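Local atomic coordinates of N-acetylneuraminate lyase (Fusobacterium nucleatum subsp. nucleatum ATCC 25586, PDB entry 5ZKA), a protein that belongs to the dihydrodipicolinate synthetase family of lyases and aldolases, enzymes built on a TIM barrel. Residues Glu257-Ser261 / Asn262-Gln266. Residues are numbered along the deposited sequence; the frame is centred on the assembly and turned at random.
Sequences EGILS and NGLYQ
The backbone N of N262 bonds to I259 O at 3.1 Å and, weakly, to G258 O, also at 3.1 Å, as helix 242-262 ends and the chain turns at G263. G263 leaves helical geometry with a positive phi of 96° and a psi of 108°. These angles suit a residue without CB, and Q266 OE1 lies close on the side where a CB would stand.

L264 packs back on the last turn of helix 242-262. Its CG is anti to the backbone N (chi1 178°), and its methyl CD1 does the touching. L264 CD1 lies 3.5 Å from I259 CG2, where the two side chains cross at a slant. L264 CD1 is also 4.2 Å from L260 CD2, and those two leucines lie alongside each other, pointing the same way. N262 CB rests 3.3 Å from G258 O. The amide ND2 of N262 is bonded to T267 OG1 and to Q293 O. This ties the buried N262 to helices 264-274 and 291-304. T267 OG1 also bonds to G263 O.

The arrangement is a helix end followed at once by a helix start. G263, a glycine at positive phi, follows helix 242-262 and takes the N-cap position of helix 264-274. It joins two of the helices in the C-terminal part of the chain, beyond strand 217-220 of the TIM barrel.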
ATOM      1  N   GLU A 257      -5.417  -2.183 -15.617  1.00 27.26           N
ATOM      2  CA  GLU A 257      -6.831  -1.967 -15.334  1.00 27.33           C
ATOM      3  C   GLU A 257      -7.702  -2.594 -16.413  1.00 31.03           C
ATOM      4  O   GLU A 257      -8.729  -3.214 -16.109  1.00 28.35           O
ATOM      5  CB  GLU A 257      -7.112  -0.468 -15.211  1.00 31.21           C
ATOM      6  CG  GLU A 257      -8.563  -0.097 -15.042  1.00 34.58           C
ATOM      7  CD  GLU A 257      -8.766   1.407 -15.186  1.00 43.78           C
ATOM      8  OE1 GLU A 257      -8.569   2.123 -14.190  1.00 39.26           O
ATOM      9  OE2 GLU A 257      -9.093   1.870 -16.303  1.00 44.78           O
ATOM     10  N   GLY A 258      -7.284  -2.482 -17.679  1.00 23.93           N
ATOM     11  CA  GLY A 258      -8.020  -3.145 -18.746  1.00 25.12           C
ATOM     12  C   GLY A 258      -7.900  -4.657 -18.684  1.00 26.19           C
ATOM     13  O   GLY A 258      -8.876  -5.377 -18.911  1.00 28.07           O
ATOM     14  N   ILE A 259      -6.700  -5.159 -18.389  1.00 24.19           N
ATOM     15  CA  ILE A 259      -6.505  -6.602 -18.271  1.00 27.42           C
ATOM     16  C   ILE A 259      -7.437  -7.165 -17.211  1.00 29.61           C
ATOM     17  O   ILE A 259      -8.136  -8.162 -17.432  1.00 28.96           O
ATOM     18  CB  ILE A 259      -5.032  -6.917 -17.952  1.00 28.04           C
ATOM     19  CG1 ILE A 259      -4.124  -6.605 -19.148  1.00 28.81           C
ATOM     20  CG2 ILE A 259      -4.872  -8.357 -17.464  1.00 28.83           C
ATOM     21  CD1 ILE A 259      -2.649  -6.716 -18.810  1.00 24.85           C
ATOM     22  N   LEU A 260      -7.477  -6.520 -16.041  1.00 24.11           N
ATOM     23  CA  LEU A 260      -8.301  -7.027 -14.953  1.00 25.34           C
ATOM     24  C   LEU A 260      -9.787  -7.016 -15.310  1.00 27.50           C
ATOM     25  O   LEU A 260     -10.522  -7.941 -14.948  1.00 30.89           O
ATOM     26  CB  LEU A 260      -8.051  -6.207 -13.683  1.00 25.69           C
ATOM     27  CG  LEU A 260      -6.678  -6.355 -13.024  1.00 27.09           C
ATOM     28  CD1 LEU A 260      -6.538  -5.319 -11.882  1.00 29.69           C
ATOM     29  CD2 LEU A 260      -6.470  -7.772 -12.494  1.00 28.69           C
ATOM     30  N   SER A 261     -10.256  -5.976 -16.006  1.00 26.38           N
ATOM     31  CA  SER A 261     -11.679  -5.916 -16.339  1.00 26.75           C
ATOM     32  C   SER A 261     -12.064  -6.927 -17.415  1.00 30.62           C
ATOM     33  O   SER A 261     -13.239  -7.294 -17.523  1.00 29.89           O
ATOM     34  CB  SER A 261     -12.059  -4.503 -16.801  1.00 32.66           C
ATOM     35  OG  SER A 261     -11.528  -4.218 -18.087  1.00 32.98           O
ATOM     36  N   ASN A 262     -11.094  -7.396 -18.187  1.00 31.13           N
ATOM     37  CA  ASN A 262     -11.327  -8.243 -19.349  1.00 29.77           C
ATOM     38  C   ASN A 262     -11.090  -9.716 -19.059  1.00 31.32           C
ATOM     39  O   ASN A 262     -11.268 -10.553 -19.958  1.00 32.89           O
ATOM     40  CB  ASN A 262     -10.417  -7.784 -20.488  1.00 24.75           C
ATOM     41  CG  ASN A 262     -10.938  -8.175 -21.843  1.00 29.82           C
ATOM     42  OD1 ASN A 262     -12.080  -7.871 -22.184  1.00 26.34           O
ATOM     43  ND2 ASN A 262     -10.099  -8.850 -22.637  1.00 28.46           N
ATOM     44  N   GLY A 263     -10.693 -10.051 -17.831  1.00 32.44           N
ATOM     45  CA  GLY A 263     -10.280 -11.396 -17.484  1.00 29.35           C
ATOM     46  C   GLY A 263      -8.773 -11.533 -17.551  1.00 31.15           C
ATOM     47  O   GLY A 263      -8.200 -11.570 -18.642  1.00 30.22           O
ATOM     48  N   LEU A 264      -8.126 -11.638 -16.389  1.00 28.49           N
ATOM     49  CA  LEU A 264      -6.665 -11.586 -16.314  1.00 28.49           C
ATOM     50  C   LEU A 264      -6.007 -12.664 -17.177  1.00 26.64           C
ATOM     51  O   LEU A 264      -5.242 -12.359 -18.102  1.00 29.29           O
ATOM     52  CB  LEU A 264      -6.231 -11.736 -14.851  1.00 29.07           C
ATOM     53  CG  LEU A 264      -4.745 -11.770 -14.481  1.00 36.27           C
ATOM     54  CD1 LEU A 264      -4.109 -10.419 -14.701  1.00 35.95           C
ATOM     55  CD2 LEU A 264      -4.567 -12.198 -13.018  1.00 42.15           C
ATOM     56  N   TYR A 265      -6.239 -13.940 -16.846  1.00 27.14           N
ATOM     57  CA  TYR A 265      -5.504 -15.007 -17.529  1.00 30.15           C
ATOM     58  C   TYR A 265      -5.867 -15.060 -19.006  1.00 28.96           C
ATOM     59  O   TYR A 265      -4.987 -15.215 -19.860  1.00 32.08           O
ATOM     60  CB  TYR A 265      -5.762 -16.362 -16.863  1.00 34.82           C
ATOM     61  CG  TYR A 265      -5.235 -16.457 -15.442  1.00 44.32           C
ATOM     62  CD1 TYR A 265      -4.265 -15.574 -14.975  1.00 48.06           C
ATOM     63  CD2 TYR A 265      -5.711 -17.422 -14.568  1.00 52.14           C
ATOM     64  CE1 TYR A 265      -3.788 -15.650 -13.675  1.00 51.20           C
ATOM     65  CE2 TYR A 265      -5.242 -17.507 -13.262  1.00 52.89           C
ATOM     66  CZ  TYR A 265      -4.283 -16.618 -12.822  1.00 48.59           C
ATOM     67  OH  TYR A 265      -3.810 -16.701 -11.531  1.00 44.21           O
ATOM     68  N   GLN A 266      -7.155 -14.909 -19.328  1.00 28.84           N
ATOM     69  CA  GLN A 266      -7.584 -14.944 -20.722  1.00 28.88           C
ATOM     70  C   GLN A 266      -6.970 -13.803 -21.530  1.00 32.94           C
ATOM     71  O   GLN A 266      -6.628 -13.980 -22.703  1.00 29.76           O
ATOM     72  CB  GLN A 266      -9.112 -14.883 -20.799  1.00 36.42           C
ATOM     73  CG  GLN A 266      -9.829 -16.096 -20.200  1.00 38.12           C
ATOM     74  CD  GLN A 266     -10.149 -15.938 -18.715  1.00 44.85           C
ATOM     75  OE1 GLN A 266      -9.617 -15.047 -18.036  1.00 40.59           O
ATOM     76  NE2 GLN A 266     -11.017 -16.813 -18.201  1.00 41.80           N
TER